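Local coordinates for NIPSNAP domain-containing protein (Burkholderia xenovorans, PDB 5KAK), which is of unknown function but belongs to the NipSnap family and has the ferredoxin-like alpha/beta fold of the dimeric alpha/beta barrel proteins, at residues Pro40-Leu45 with His61-Glu66; Leu18-Ala23 with Pro55-Val60. All coordinates share one frame; numbering follows the deposited sequence.

How the contacts relate
From the N terminus, strand 10-18 runs into L18-A23, the turn before helix 23-42. P40-L45 follows at the far end of this helix and starts strand 45-51. The chain then turns back through P55-V60 and H61-E66, which adjoin each other and include all of strand 58-65. Contact 1 closes the hairpin of strands 45-51 and 58-65. Contact 2 closes a longer loop that holds helix 23-42 and strand 45-51. The two loops cross. Their centres lie about 22 Å apart. Together they join the segments before and after the helix to opposite ends of one inner strand.

Contact 1: residues Pro40-Leu45 with His61-Glu66; sequences PVLGRL and HLWGYE
In the ferredoxin-like fold of this protein, L42 closes helix 23-42 and L45 opens strand 45-51, outermost in the sheet of this chain, and both pack on W63 of strand 58-65. G43 makes the corner between them. It has positive phi, at which a CB would press against the carbonyl oxygen of L42. The chain then pairs antiparallel with strand 58-65, with L45 and W63 as a non-hydrogen-bonded pair. Next to this pair, G64 N donates to R44 O at 2.8 Å, almost straight (173°) and in the carbonyl plane.

The W63 indole is sandwiched by two leucines. CD1 of L42 lies over one face, 3.9 Å from the centroid of the six-membered ring. CD1 of L45 makes the matching CH-pi contact over the opposite face, also at 3.9 Å. L45 reaches it with CG anti to the backbone N (chi1 -179°). L42 also meets Y65, with CD2 3.5 Å from the hydroxyl OH.

At the outer end R44 runs extended past G64. Its NH2 forms a salt bridge with E66 OE2 at 2.7 Å. The guanidinium and carboxylate planes are almost perpendicular (87°), and NH2 comes from above the carboxylate plane. Two waters fill in between the backbones. One accepts from R44 NH1 at 3.0 Å and the other from R44 N at 2.9 Å. Both sit close to the carbonyl oxygens of L42 and G64. R44 NE makes a weak hydrogen bond to P114 O.

The edge of the indole is held within the strand itself. W63 NE1 donates to H61 ND1 at 3.0 Å, and each atom lies close to the ring plane of the other residue.

Contact 2: residues Leu18-Ala23 with Pro55-Val60; sequences LRPNGA and PLNQVV
N57, L18 and V59 have the most surface buried here, and N57 is the hub. It sits just before strand 58-65 with left-handed backbone angles. Its backbone and its side chain both grip L18-A23. The carbonyl O of N57 accepts from L18 N at 2.7 Å, nearly along the C=O axis.

The N57 side chain points at the turn that follows. With CG beside its own backbone N (chi1 -50°), the amide lies against P20 and N21. OD1 accepts from N21 N at 2.8 Å, and this donor stands well above the carbonyl plane of the amide (65° out of it). The same OD1 accepts from a water at 2.8 Å, and that water accepts from A23 N at 2.9 Å. Two bonds therefore hold the oxygen. ND2 lies 3.5 Å from P20 CA and finds its hydrogen bond elsewhere in the structure. R19 to G22 is a type II beta turn, closed by G22 N to R19 O at 2.9 Å, with N21 in the left-handed position.

Beside these polar contacts, L18 and V59 meet through their methyls. L18 CD1 touches V59 CG1 at 3.7 Å, and the two side chains cross at about a right angle. F26 of helix 23-42 packs on both. A third subunit adds Q93, which bonds to P20 O and to N21 ND2.

The contact thus fastens the first strand-to-helix connection to the start of strand 58-65, which lies next to strand 10-18 in the sheet. N57 holds the type II beta turn R19-G22 that leads from strand 10-18 into helix 23-42 of the ferredoxin-like fold.

Contact 1: residues Pro40-Leu45 with His61-Glu66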
loop_
_atom_site.group_PDB
_atom_site.type_symbol
_atom_site.label_atom_id
_atom_site.label_comp_id
_atom_site.label_asym_id
_atom_site.label_seq_id
_atom_site.Cartn_x
_atom_site.Cartn_y
_atom_site.Cartn_z
ATOM N N PRO E 40 -30.089 10.947 12.461
ATOM C CA PRO E 40 -31.056 10.522 13.487
ATOM C C PRO E 40 -31.094 9.017 13.682
ATOM O O PRO E 40 -31.395 8.554 14.789
ATOM C CB PRO E 40 -32.400 11.044 12.956
ATOM C CG PRO E 40 -32.048 12.055 11.902
ATOM C CD PRO E 40 -30.757 11.598 11.320
ATOM N N VAL E 41 -30.824 8.241 12.635
ATOM C CA VAL E 41 -30.883 6.787 12.743
ATOM C C VAL E 41 -29.642 6.252 13.450
ATOM O O VAL E 41 -29.727 5.459 14.406
ATOM C CB VAL E 41 -31.052 6.167 11.344
ATOM C CG1 VAL E 41 -31.162 4.661 11.427
ATOM C CG2 VAL E 41 -32.285 6.768 10.638
ATOM N N LEU E 42 -28.465 6.692 12.999
ATOM C CA LEU E 42 -27.230 6.160 13.568
ATOM C C LEU E 42 -26.987 6.710 14.969
ATOM O O LEU E 42 -26.561 5.972 15.864
ATOM C CB LEU E 42 -26.056 6.453 12.635
ATOM C CG LEU E 42 -26.151 5.682 11.315
ATOM C CD1 LEU E 42 -24.837 5.725 10.505
ATOM C CD2 LEU E 42 -26.613 4.238 11.557
ATOM N N GLY E 43 -27.234 7.996 15.183
ATOM C CA GLY E 43 -27.308 8.471 16.551
ATOM C C GLY E 43 -26.242 9.444 17.004
ATOM O O GLY E 43 -26.562 10.522 17.513
ATOM N N ARG E 44 -24.962 9.082 16.834
ATOM C CA ARG E 44 -23.863 9.770 17.517
ATOM C C ARG E 44 -22.732 10.062 16.535
ATOM O O ARG E 44 -21.737 9.337 16.481
ATOM C CB ARG E 44 -23.383 8.942 18.707
ATOM C CG ARG E 44 -24.492 8.659 19.732
ATOM C CD ARG E 44 -23.955 7.811 20.853
ATOM N NE ARG E 44 -24.874 7.685 21.976
ATOM C CZ ARG E 44 -25.729 6.685 22.129
ATOM N NH1 ARG E 44 -25.800 5.724 21.214
ATOM N NH2 ARG E 44 -26.507 6.645 23.203
ATOM N N LEU E 45 -22.879 11.144 15.775
ATOM C CA LEU E 45 -21.793 11.609 14.917
ATOM C C LEU E 45 -20.709 12.264 15.764
ATOM O O LEU E 45 -20.968 13.245 16.474
ATOM C CB LEU E 45 -22.321 12.583 13.858
ATOM C CG LEU E 45 -21.282 13.123 12.864
ATOM C CD1 LEU E 45 -20.556 11.987 12.137
ATOM C CD2 LEU E 45 -21.955 14.083 11.869
ATOM N N HIS E 61 -15.397 9.781 8.441
ATOM C CA HIS E 61 -16.476 10.039 9.392
ATOM C C HIS E 61 -16.458 9.006 10.511
ATOM O O HIS E 61 -16.191 7.822 10.284
ATOM C CB HIS E 61 -17.889 10.131 8.703
ATOM C CG HIS E 61 -18.152 9.120 7.626
ATOM N ND1 HIS E 61 -19.193 8.219 7.695
ATOM C CD2 HIS E 61 -17.556 8.911 6.427
ATOM C CE1 HIS E 61 -19.207 7.474 6.602
ATOM N NE2 HIS E 61 -18.228 7.879 5.813
ATOM N N LEU E 62 -16.708 9.471 11.732
ATOM C CA LEU E 62 -16.655 8.628 12.922
ATOM C C LEU E 62 -18.005 8.655 13.614
ATOM O O LEU E 62 -18.506 9.733 13.950
ATOM C CB LEU E 62 -15.580 9.097 13.895
ATOM C CG LEU E 62 -14.121 8.850 13.551
ATOM C CD1 LEU E 62 -13.659 9.772 12.456
ATOM C CD2 LEU E 62 -13.255 8.988 14.801
ATOM N N TRP E 63 -18.549 7.470 13.865
ATOM C CA TRP E 63 -19.835 7.267 14.522
ATOM C C TRP E 63 -19.657 6.477 15.816
ATOM O O TRP E 63 -18.973 5.445 15.833
ATOM C CB TRP E 63 -20.773 6.512 13.597
ATOM C CG TRP E 63 -21.033 7.240 12.328
ATOM C CD1 TRP E 63 -20.306 7.172 11.181
ATOM C CD2 TRP E 63 -22.106 8.147 12.082
ATOM N NE1 TRP E 63 -20.871 7.985 10.220
ATOM C CE2 TRP E 63 -21.976 8.598 10.754
ATOM C CE3 TRP E 63 -23.170 8.627 12.861
ATOM C CZ2 TRP E 63 -22.866 9.509 10.185
ATOM C CZ3 TRP E 63 -24.061 9.522 12.294
ATOM C CH2 TRP E 63 -23.906 9.955 10.968
ATOM N N GLY E 64 -20.303 6.938 16.881
ATOM C CA GLY E 64 -20.213 6.295 18.182
ATOM C C GLY E 64 -21.436 5.442 18.474
ATOM O O GLY E 64 -22.558 5.807 18.132
ATOM N N TYR E 65 -21.200 4.306 19.133
ATOM C CA TYR E 65 -22.242 3.356 19.475
ATOM C C TYR E 65 -22.000 2.887 20.903
ATOM O O TYR E 65 -20.865 2.879 21.385
ATOM C CB TYR E 65 -22.258 2.170 18.494
ATOM C CG TYR E 65 -22.583 2.589 17.075
ATOM C CD1 TYR E 65 -23.898 2.803 16.697
ATOM C CD2 TYR E 65 -21.584 2.778 16.132
ATOM C CE1 TYR E 65 -24.213 3.186 15.418
ATOM C CE2 TYR E 65 -21.892 3.165 14.832
ATOM C CZ TYR E 65 -23.221 3.365 14.493
ATOM O OH TYR E 65 -23.567 3.757 13.221
ATOM N N GLU E 66 -23.079 2.521 21.590
ATOM C CA GLU E 66 -22.927 2.074 22.970
ATOM C C GLU E 66 -22.296 0.696 23.035
ATOM O O GLU E 66 -21.655 0.355 24.038
ATOM C CB GLU E 66 -24.285 2.074 23.682
ATOM C CG GLU E 66 -24.875 3.467 23.833
ATOM C CD GLU E 66 -26.315 3.453 24.302
ATOM O OE1 GLU E 66 -26.601 2.824 25.343
ATOM O OE2 GLU E 66 -27.164 4.070 23.622
HETATM O O HOH W 1 -25.385 5.653 18.240
HETATM O O HOH W 2 -23.567 6.823 15.627
#

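Contact 2: residues Leu18-Ala23 with Pro55-Val60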
loop_
_atom_site.group_PDB
_atom_site.type_symbol
_atom_site.label_atom_id
_atom_site.label_comp_id
_atom_site.label_asym_id
_atom_site.label_seq_id
_atom_site.Cartn_x
_atom_site.Cartn_y
_atom_site.Cartn_z
ATOM N N LEU E 18 -12.940 9.151 -2.899
ATOM C CA LEU E 18 -13.884 9.653 -3.888
ATOM C C LEU E 18 -13.202 9.890 -5.227
ATOM O O LEU E 18 -11.978 9.976 -5.314
ATOM C CB LEU E 18 -14.518 10.963 -3.401
ATOM C CG LEU E 18 -15.205 10.817 -2.043
ATOM C CD1 LEU E 18 -15.794 12.131 -1.579
ATOM C CD2 LEU E 18 -16.290 9.785 -2.173
ATOM N N ARG E 19 -14.032 10.031 -6.272
ATOM C CA ARG E 19 -13.590 10.520 -7.570
ATOM C C ARG E 19 -12.829 11.828 -7.356
ATOM O O ARG E 19 -13.158 12.589 -6.437
ATOM C CB ARG E 19 -14.821 10.710 -8.471
ATOM C CG ARG E 19 -14.591 11.434 -9.778
ATOM C CD ARG E 19 -15.910 11.611 -10.512
ATOM N NE ARG E 19 -16.706 12.730 -10.002
ATOM C CZ ARG E 19 -17.999 12.903 -10.279
ATOM N NH1 ARG E 19 -18.631 12.016 -11.037
ATOM N NH2 ARG E 19 -18.662 13.950 -9.795
ATOM N N PRO E 20 -11.796 12.126 -8.145
ATOM C CA PRO E 20 -11.065 13.382 -7.936
ATOM C C PRO E 20 -11.976 14.609 -7.937
ATOM O O PRO E 20 -12.843 14.779 -8.808
ATOM C CB PRO E 20 -10.077 13.405 -9.101
ATOM C CG PRO E 20 -9.791 11.932 -9.350
ATOM C CD PRO E 20 -11.126 11.254 -9.132
ATOM N N ASN E 21 -11.772 15.469 -6.939
ATOM C CA ASN E 21 -12.541 16.693 -6.720
ATOM C C ASN E 21 -14.016 16.414 -6.465
ATOM O O ASN E 21 -14.864 17.283 -6.680
ATOM C CB ASN E 21 -12.367 17.671 -7.887
ATOM C CG ASN E 21 -10.925 18.068 -8.080
ATOM O OD1 ASN E 21 -10.244 18.424 -7.118
ATOM N ND2 ASN E 21 -10.437 17.973 -9.312
ATOM N N GLY E 22 -14.327 15.208 -5.992
ATOM C CA GLY E 22 -15.694 14.856 -5.656
ATOM C C GLY E 22 -16.145 15.222 -4.259
ATOM O O GLY E 22 -17.344 15.125 -3.983
ATOM N N ALA E 23 -15.237 15.623 -3.358
ATOM C CA ALA E 23 -15.667 15.861 -1.981
ATOM C C ALA E 23 -16.645 17.031 -1.883
ATOM O O ALA E 23 -17.557 16.994 -1.049
ATOM C CB ALA E 23 -14.462 16.089 -1.064
ATOM N N PRO E 55 -4.064 11.819 2.049
ATOM C CA PRO E 55 -4.795 11.269 0.902
ATOM C C PRO E 55 -5.941 12.207 0.558
ATOM O O PRO E 55 -6.829 12.443 1.374
ATOM C CB PRO E 55 -5.287 9.911 1.413
ATOM C CG PRO E 55 -5.428 10.122 2.900
ATOM C CD PRO E 55 -4.326 11.075 3.295
ATOM N N LEU E 56 -5.900 12.776 -0.642
ATOM C CA LEU E 56 -6.903 13.753 -1.026
ATOM C C LEU E 56 -8.142 13.065 -1.611
ATOM O O LEU E 56 -8.142 11.864 -1.904
ATOM C CB LEU E 56 -6.285 14.736 -2.019
ATOM C CG LEU E 56 -5.168 15.583 -1.402
ATOM C CD1 LEU E 56 -4.379 16.315 -2.476
ATOM C CD2 LEU E 56 -5.786 16.565 -0.395
ATOM N N ASN E 57 -9.211 13.844 -1.782
ATOM C CA ASN E 57 -10.496 13.321 -2.260
ATOM C C ASN E 57 -11.001 12.219 -1.338
ATOM O O ASN E 57 -11.450 11.164 -1.786
ATOM C CB ASN E 57 -10.394 12.808 -3.699
ATOM C CG ASN E 57 -9.742 13.808 -4.624
ATOM O OD1 ASN E 57 -10.140 14.972 -4.680
ATOM N ND2 ASN E 57 -8.724 13.363 -5.350
ATOM N N GLN E 58 -10.906 12.454 -0.039
ATOM C CA GLN E 58 -11.185 11.414 0.942
ATOM C C GLN E 58 -12.095 12.003 1.998
ATOM O O GLN E 58 -11.855 13.118 2.481
ATOM C CB GLN E 58 -9.896 10.862 1.584
ATOM C CG GLN E 58 -10.139 9.712 2.544
ATOM C CD GLN E 58 -8.861 9.206 3.197
ATOM O OE1 GLN E 58 -8.410 9.761 4.200
ATOM N NE2 GLN E 58 -8.298 8.124 2.652
ATOM N N VAL E 59 -13.142 11.272 2.345
ATOM C CA VAL E 59 -14.015 11.683 3.428
ATOM C C VAL E 59 -13.826 10.701 4.571
ATOM O O VAL E 59 -13.665 9.486 4.359
ATOM C CB VAL E 59 -15.497 11.801 3.003
ATOM C CG1 VAL E 59 -15.682 12.955 2.043
ATOM C CG2 VAL E 59 -15.980 10.541 2.368
ATOM N N VAL E 60 -13.822 11.241 5.781
ATOM C CA VAL E 60 -13.553 10.493 7.002
ATOM C C VAL E 60 -14.665 10.809 7.991
ATOM O O VAL E 60 -14.857 11.976 8.346
ATOM C CB VAL E 60 -12.183 10.859 7.595
ATOM C CG1 VAL E 60 -11.965 10.174 8.942
ATOM C CG2 VAL E 60 -11.074 10.506 6.639
HETATM O O HOH W 3 -12.392 16.053 -3.341
#